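Local coordinates for ribonuclease VapC2 (Rickettsia felis, PDB 3ZVK), which acts as the toxin of a type II toxin-antitoxin system, a PIN-domain ribonuclease that cleaves single-stranded RNA and uses magnesium as cofactor, at residues 8-13 and 62-67; 46-51 and 56-61; 101-106 and 125-130. The protein carries 1 engineered substitution. All blocks are in the same frame, centred on the assembly; numbering follows the deposited sequence.

In the fold
The three contacts all lie within the PIN domain, whose parallel sheet is flanked by helices. Contacts 1 and 2 share helix 54-65, their centres about 11 Å apart: contact 1 ties it to helix 7-16, contact 2 to helix 38-50. Along the chain, contact 2 is nested within the loop that contact 1 closes. Contact 3 lies on the opposite side of the chain's centre, its centre about 19 Å from that of contact 1. The predicted magnesium site includes G6, an engineered residue in this structure. The C10 side chain of contact 1 is about 5 Å from G6, that of A106 in contact 3 about 9 Å, and that of L61 in contact 2 about 12 Å.

Contact 1 (8-13 and 62-67); sequences NICVYA and DIFLSR
The F64 ring meets helix 7-16 at C10 and A13. The backbone oxygen of C10 lies over one face of the ring. The C10 sulfur approaches differently. It sits at the ring edge, with SG 4.7 Å from the F64 ring centroid and 76° off the ring normal. This is a cysteine sulfur-aromatic contact of the edge type. The nearest ring atom is F64 CE2, 3.5 Å from C10 SG. F64 CE2 also meets C10 CB at 3.8 Å. A13 comes at the ring obliquely, with its methyl CB 3.5 Å from F64 CE1.

The far end of the ring therefore does the touching. CE2 faces the cysteine and CE1 faces the alanine. F64 CZ lies between them, 3.9 Å from C10 SG and 4.0 Å from A13 CB. F64 reaches this place because CG is anti to the backbone N (chi1 -175°), with CA already directing CB at the other helix. C10 and A13 are three residues apart, so both belong to one face of their helix. The two helices meet here by apolar and sulfur-aromatic packing, and the three touching residues are all buried.

Past the ring, the chain of 62-67 is bound to itself. S66 OG donates to I63 O at 2.6 Å, with the hydroxyl tilted 20° from the carbonyl plane. I63 and R67 also pack against a VapB antitoxin chain.

The contact joins helix 7-16 to helix 54-65 beside strand 2-5, the middle strand of the parallel sheet. L5 of that strand touches both C10 and F64. C10 also packs on V40 and L44 of helix 38-50, and on I36 of strand 33-37.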
# COMPACT_ATOMS: atom_id res chain seq x y z
N ASN A 8 -30.75 15.70 10.42
CA ASN A 8 -32.18 15.99 10.52
C ASN A 8 -32.88 15.94 9.18
O ASN A 8 -33.94 15.34 9.10
CB ASN A 8 -32.43 17.34 11.20
CG ASN A 8 -32.02 17.53 12.64
OD1 ASN A 8 -32.10 18.65 13.14
ND2 ASN A 8 -31.70 16.49 13.40
N ILE A 9 -32.27 16.50 8.11
CA ILE A 9 -32.79 16.47 6.74
C ILE A 9 -32.92 15.02 6.30
O ILE A 9 -33.97 14.66 5.78
CB ILE A 9 -31.93 17.32 5.76
CG1 ILE A 9 -32.28 18.83 5.88
CG2 ILE A 9 -32.05 16.85 4.31
CD1 ILE A 9 -33.68 19.30 5.32
N CYS A 10 -31.84 14.21 6.55
CA CYS A 10 -31.76 12.81 6.15
C CYS A 10 -32.79 11.93 6.85
O CYS A 10 -33.47 11.17 6.15
CB CYS A 10 -30.34 12.28 6.30
SG CYS A 10 -29.16 12.96 5.12
N VAL A 11 -32.92 12.06 8.20
CA VAL A 11 -33.89 11.34 9.04
C VAL A 11 -35.35 11.67 8.61
O VAL A 11 -36.14 10.75 8.42
CB VAL A 11 -33.64 11.56 10.56
CG1 VAL A 11 -34.77 10.95 11.41
CG2 VAL A 11 -32.30 10.96 10.98
N TYR A 12 -35.66 12.96 8.39
CA TYR A 12 -36.99 13.40 7.92
C TYR A 12 -37.31 12.89 6.53
O TYR A 12 -38.45 12.51 6.29
CB TYR A 12 -37.15 14.94 7.99
CG TYR A 12 -38.59 15.38 8.03
CD1 TYR A 12 -39.32 15.32 9.22
CD2 TYR A 12 -39.22 15.88 6.90
CE1 TYR A 12 -40.66 15.74 9.27
CE2 TYR A 12 -40.56 16.26 6.92
CZ TYR A 12 -41.28 16.18 8.11
OH TYR A 12 -42.59 16.57 8.14
N ALA A 13 -36.31 12.83 5.64
CA ALA A 13 -36.45 12.32 4.28
C ALA A 13 -36.83 10.84 4.29
O ALA A 13 -37.76 10.43 3.59
CB ALA A 13 -35.16 12.53 3.51
N ASP A 62 -30.21 2.52 2.34
CA ASP A 62 -29.46 2.14 1.13
C ASP A 62 -30.04 2.82 -0.13
O ASP A 62 -29.26 3.30 -0.96
CB ASP A 62 -29.43 0.60 0.95
CG ASP A 62 -28.70 -0.20 2.02
OD1 ASP A 62 -27.97 0.42 2.83
OD2 ASP A 62 -28.86 -1.45 2.05
N ILE A 63 -31.39 2.89 -0.24
CA ILE A 63 -32.12 3.54 -1.33
C ILE A 63 -31.86 5.06 -1.33
O ILE A 63 -31.61 5.66 -2.39
CB ILE A 63 -33.63 3.19 -1.25
CG1 ILE A 63 -33.84 1.73 -1.70
CG2 ILE A 63 -34.47 4.11 -2.10
CD1 ILE A 63 -35.10 1.12 -1.21
N PHE A 64 -31.87 5.65 -0.15
CA PHE A 64 -31.62 7.07 0.07
C PHE A 64 -30.22 7.48 -0.38
O PHE A 64 -30.06 8.51 -1.05
CB PHE A 64 -31.89 7.44 1.56
CG PHE A 64 -31.77 8.91 1.86
CD1 PHE A 64 -32.70 9.81 1.37
CD2 PHE A 64 -30.69 9.41 2.55
CE1 PHE A 64 -32.54 11.19 1.57
CE2 PHE A 64 -30.55 10.78 2.78
CZ PHE A 64 -31.46 11.66 2.28
N LEU A 65 -29.22 6.62 -0.11
CA LEU A 65 -27.81 6.85 -0.44
C LEU A 65 -27.47 6.65 -1.91
O LEU A 65 -26.45 7.17 -2.36
CB LEU A 65 -26.88 5.96 0.42
CG LEU A 65 -26.95 6.04 1.94
CD1 LEU A 65 -26.17 4.92 2.58
CD2 LEU A 65 -26.49 7.38 2.44
N SER A 66 -28.31 5.89 -2.65
CA SER A 66 -28.09 5.61 -4.07
C SER A 66 -27.81 6.82 -4.97
O SER A 66 -27.03 6.65 -5.92
CB SER A 66 -29.19 4.73 -4.64
OG SER A 66 -30.42 5.41 -4.73
N ARG A 67 -28.40 8.02 -4.71
CA ARG A 67 -28.14 9.19 -5.57
C ARG A 67 -27.31 10.29 -4.88
O ARG A 67 -27.13 11.37 -5.45
CB ARG A 67 -29.42 9.70 -6.25
CG ARG A 67 -30.17 8.60 -6.98
CD ARG A 67 -31.29 9.09 -7.89
NE ARG A 67 -30.81 9.91 -9.02
CZ ARG A 67 -30.20 9.43 -10.10
NH1 ARG A 67 -29.97 8.13 -10.21
NH2 ARG A 67 -29.80 10.24 -11.06

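Contact 2 (46-51 and 56-61); sequences YGVSKS and QNQSKL
V48 of helix 38-50 packs against N57, Q58 and L61 of helix 54-65, in an antiparallel helical hairpin. Segments 46-50 and 56-61 run nearly antiparallel, at 160°, with their axes 9.1 Å apart at the closest. A short connection joins the two helices.

The apolar part centres on V48, which points at the other helix. Its two methyls divide the work. V48 CG2 meets L61 CD2 at 3.8 Å and also rests near the backbone oxygen of N57. CG1 is anti to the backbone N of V48 and lies against the side chain of Q58, which crosses the valine at about a right angle. The nearest Q58 atom is OE1, 3.4 Å from V48 CG1. Q58 bends at chi2, which folds its amide back beside the valine.

The amide of Q58 finds its polar partners close by. OE1 accepts from Q45 NE2, and NE2 bonds to D62 OD1. These bonds probably fix the rotation of the amide. L61 also packs on L44 and Q45 of helix 38-50, while S51 and N57 pack against E78 and F77 of a VapB antitoxin chain.

The polar part lies near the turn, where S51 is the first residue to leave the helix. S51 OG takes a position between its backbone N and carbonyl carbon (chi1 76°). S51 OG donates to V48 O at 2.7 Å. S51 OG also accepts from N57 ND2 at 2.9 Å, with an N-H...O angle of 157° and the oxygen close to the amide plane of N57.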
# COMPACT_ATOMS: atom_id res chain seq x y z
N TYR A 46 -26.35 4.32 13.10
CA TYR A 46 -26.77 4.16 14.49
C TYR A 46 -28.32 4.08 14.59
O TYR A 46 -28.83 3.28 15.37
CB TYR A 46 -26.20 5.28 15.38
CG TYR A 46 -26.94 5.51 16.68
CD1 TYR A 46 -26.90 4.56 17.70
CD2 TYR A 46 -27.64 6.70 16.91
CE1 TYR A 46 -27.56 4.78 18.92
CE2 TYR A 46 -28.28 6.94 18.13
CZ TYR A 46 -28.22 5.98 19.14
OH TYR A 46 -28.84 6.22 20.35
N GLY A 47 -29.02 4.89 13.80
CA GLY A 47 -30.47 4.89 13.72
C GLY A 47 -31.01 3.53 13.33
O GLY A 47 -31.96 3.04 13.93
N VAL A 48 -30.36 2.89 12.36
CA VAL A 48 -30.70 1.56 11.84
C VAL A 48 -30.47 0.48 12.91
O VAL A 48 -31.37 -0.30 13.19
CB VAL A 48 -29.93 1.25 10.50
CG1 VAL A 48 -30.10 -0.21 10.08
CG2 VAL A 48 -30.37 2.20 9.37
N SER A 49 -29.26 0.44 13.48
CA SER A 49 -28.87 -0.56 14.49
C SER A 49 -29.74 -0.54 15.76
O SER A 49 -29.97 -1.59 16.37
CB SER A 49 -27.41 -0.39 14.87
OG SER A 49 -26.57 -0.67 13.77
N LYS A 50 -30.19 0.66 16.15
CA LYS A 50 -30.99 0.92 17.33
C LYS A 50 -32.45 0.48 17.15
O LYS A 50 -33.07 0.01 18.10
CB LYS A 50 -30.91 2.42 17.64
CG LYS A 50 -31.65 2.84 18.86
CD LYS A 50 -31.08 4.05 19.49
CE LYS A 50 -31.79 4.23 20.79
NZ LYS A 50 -31.61 3.02 21.62
N SER A 51 -33.00 0.64 15.94
CA SER A 51 -34.38 0.36 15.57
C SER A 51 -34.81 -1.10 15.70
O SER A 51 -33.96 -1.99 15.86
CB SER A 51 -34.66 0.87 14.16
OG SER A 51 -34.09 0.03 13.17
N GLN A 56 -35.54 -3.38 7.17
CA GLN A 56 -36.32 -2.36 6.45
C GLN A 56 -35.62 -1.02 6.50
O GLN A 56 -35.54 -0.33 5.49
CB GLN A 56 -37.72 -2.20 7.07
CG GLN A 56 -38.75 -3.16 6.58
CD GLN A 56 -40.11 -2.78 7.11
OE1 GLN A 56 -40.44 -1.59 7.35
NE2 GLN A 56 -40.93 -3.79 7.38
N ASN A 57 -35.14 -0.63 7.69
CA ASN A 57 -34.48 0.65 7.86
C ASN A 57 -33.19 0.74 7.11
O ASN A 57 -32.92 1.78 6.51
CB ASN A 57 -34.35 1.01 9.33
CG ASN A 57 -35.67 1.49 9.92
OD1 ASN A 57 -36.48 2.19 9.26
ND2 ASN A 57 -35.89 1.15 11.18
N GLN A 58 -32.43 -0.40 7.04
CA GLN A 58 -31.19 -0.46 6.29
C GLN A 58 -31.51 -0.29 4.80
O GLN A 58 -30.87 0.51 4.13
CB GLN A 58 -30.43 -1.76 6.55
CG GLN A 58 -29.02 -1.77 5.97
CD GLN A 58 -28.10 -0.70 6.50
OE1 GLN A 58 -27.71 -0.71 7.65
NE2 GLN A 58 -27.63 0.18 5.65
N SER A 59 -32.54 -1.02 4.30
CA SER A 59 -33.03 -0.96 2.93
C SER A 59 -33.38 0.46 2.52
O SER A 59 -32.92 0.89 1.47
CB SER A 59 -34.26 -1.85 2.76
OG SER A 59 -33.91 -3.21 2.92
N LYS A 60 -34.15 1.18 3.35
CA LYS A 60 -34.57 2.56 3.12
C LYS A 60 -33.35 3.49 3.08
O LYS A 60 -33.27 4.32 2.18
CB LYS A 60 -35.54 3.04 4.22
CG LYS A 60 -36.97 2.56 4.07
CD LYS A 60 -37.77 2.95 5.30
CE LYS A 60 -38.48 4.27 5.11
NZ LYS A 60 -39.20 4.70 6.32
N LEU A 61 -32.41 3.32 4.01
CA LEU A 61 -31.16 4.09 4.05
C LEU A 61 -30.34 3.81 2.77
O LEU A 61 -29.87 4.76 2.15
CB LEU A 61 -30.36 3.75 5.34
CG LEU A 61 -28.93 4.35 5.47
CD1 LEU A 61 -28.95 5.87 5.32
CD2 LEU A 61 -28.26 3.92 6.77

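Contact 3 (101-106 and 125-130); sequences LIASHA and PNLILE
L127 reaches A103 and A106 with its side chain extended away from the backbone N (chi1 -178°). Chi2, at 83°, then sets the two methyls against the helix. CD1 does most of the touching. L127 CD1 lies 3.9 Å from A106 CB and 3.5 Å from A103 O, a backbone oxygen. The second methyl, L127 CD2, makes a looser contact, 4.3 Å from A103 CB.

A103 and A106 are three residues apart and share one face of helix 97-109. Their small side chains let the leucine come close to the helix backbone. A106 turns its CB toward segment 125-130, and the contact between the two side chains is purely apolar. F121 also packs on A103, from a loop between the two segments.

The contact sits on one side of the sheet, where helix 97-109 packs. L127 belongs to the run leading into the C-terminal strand, an outermost strand of the sheet within this chain. I128 and E130 hydrogen-bond through the backbone to L113 of the parallel strand 112-115, which follows helix 97-109. On other sides of helix 97-109, I102 packs on I39 and V40 of helix 38-50, and S104 on Y81 of helix 75-90.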
# COMPACT_ATOMS: atom_id res chain seq x y z
N LEU A 101 -18.79 18.52 13.99
CA LEU A 101 -17.99 17.81 12.99
C LEU A 101 -18.61 17.98 11.60
O LEU A 101 -17.90 18.26 10.63
CB LEU A 101 -17.84 16.31 13.33
CG LEU A 101 -16.87 15.95 14.49
CD1 LEU A 101 -17.09 14.56 14.97
CD2 LEU A 101 -15.43 16.03 14.05
N ILE A 102 -19.95 17.82 11.53
CA ILE A 102 -20.77 17.95 10.33
C ILE A 102 -20.61 19.35 9.74
O ILE A 102 -20.39 19.45 8.53
CB ILE A 102 -22.25 17.54 10.62
CG1 ILE A 102 -22.34 16.00 10.79
CG2 ILE A 102 -23.21 18.00 9.49
CD1 ILE A 102 -23.39 15.52 11.83
N ALA A 103 -20.72 20.41 10.58
CA ALA A 103 -20.61 21.83 10.20
C ALA A 103 -19.21 22.14 9.69
O ALA A 103 -19.07 22.78 8.64
CB ALA A 103 -20.97 22.73 11.38
N SER A 104 -18.17 21.64 10.40
CA SER A 104 -16.74 21.78 10.07
C SER A 104 -16.47 21.25 8.68
O SER A 104 -15.69 21.83 7.93
CB SER A 104 -15.89 20.96 11.04
OG SER A 104 -16.04 21.47 12.35
N HIS A 105 -17.08 20.10 8.36
CA HIS A 105 -16.98 19.36 7.10
C HIS A 105 -17.55 20.18 5.95
O HIS A 105 -16.88 20.31 4.94
CB HIS A 105 -17.64 17.97 7.21
CG HIS A 105 -17.14 17.00 6.19
ND1 HIS A 105 -17.53 15.68 6.20
CD2 HIS A 105 -16.30 17.18 5.14
CE1 HIS A 105 -16.92 15.11 5.19
NE2 HIS A 105 -16.15 15.96 4.53
N ALA A 106 -18.76 20.79 6.12
CA ALA A 106 -19.35 21.66 5.10
C ALA A 106 -18.45 22.89 4.88
O ALA A 106 -18.19 23.25 3.74
CB ALA A 106 -20.76 22.09 5.51
N PRO A 125 -20.22 30.66 12.58
CA PRO A 125 -19.57 31.54 11.60
C PRO A 125 -18.95 30.81 10.42
O PRO A 125 -18.53 29.66 10.55
CB PRO A 125 -18.49 32.26 12.44
CG PRO A 125 -18.87 31.99 13.88
CD PRO A 125 -19.45 30.63 13.84
N ASN A 126 -18.90 31.51 9.26
CA ASN A 126 -18.35 31.03 7.98
C ASN A 126 -19.12 29.83 7.36
O ASN A 126 -18.63 29.23 6.39
CB ASN A 126 -16.83 30.75 8.05
CG ASN A 126 -16.02 31.66 8.94
OD1 ASN A 126 -15.99 32.90 8.79
ND2 ASN A 126 -15.30 31.04 9.86
N LEU A 127 -20.33 29.53 7.87
CA LEU A 127 -21.13 28.42 7.38
C LEU A 127 -22.31 28.87 6.53
O LEU A 127 -23.14 29.65 6.99
CB LEU A 127 -21.58 27.50 8.54
CG LEU A 127 -22.40 26.26 8.19
CD1 LEU A 127 -21.54 25.12 7.78
CD2 LEU A 127 -23.17 25.79 9.36
N ILE A 128 -22.36 28.39 5.28
CA ILE A 128 -23.48 28.63 4.36
C ILE A 128 -24.56 27.57 4.69
O ILE A 128 -24.29 26.37 4.72
CB ILE A 128 -23.10 28.62 2.86
CG1 ILE A 128 -21.68 29.23 2.59
CG2 ILE A 128 -24.20 29.31 2.03
CD1 ILE A 128 -20.86 28.57 1.37
N LEU A 129 -25.78 28.05 4.97
CA LEU A 129 -26.92 27.22 5.36
C LEU A 129 -28.11 27.44 4.45
O LEU A 129 -28.26 28.52 3.86
CB LEU A 129 -27.35 27.55 6.80
CG LEU A 129 -27.65 26.39 7.80
CD1 LEU A 129 -26.39 25.58 8.16
CD2 LEU A 129 -28.24 26.94 9.08
N GLU A 130 -28.96 26.41 4.36
CA GLU A 130 -30.19 26.42 3.59
C GLU A 130 -31.16 25.56 4.38
O GLU A 130 -30.86 24.42 4.71
CB GLU A 130 -30.00 25.93 2.14
CG GLU A 130 -31.17 26.26 1.25
CD GLU A 130 -30.95 25.97 -0.23
OE1 GLU A 130 -30.30 26.78 -0.93
OE2 GLU A 130 -31.56 24.99 -0.70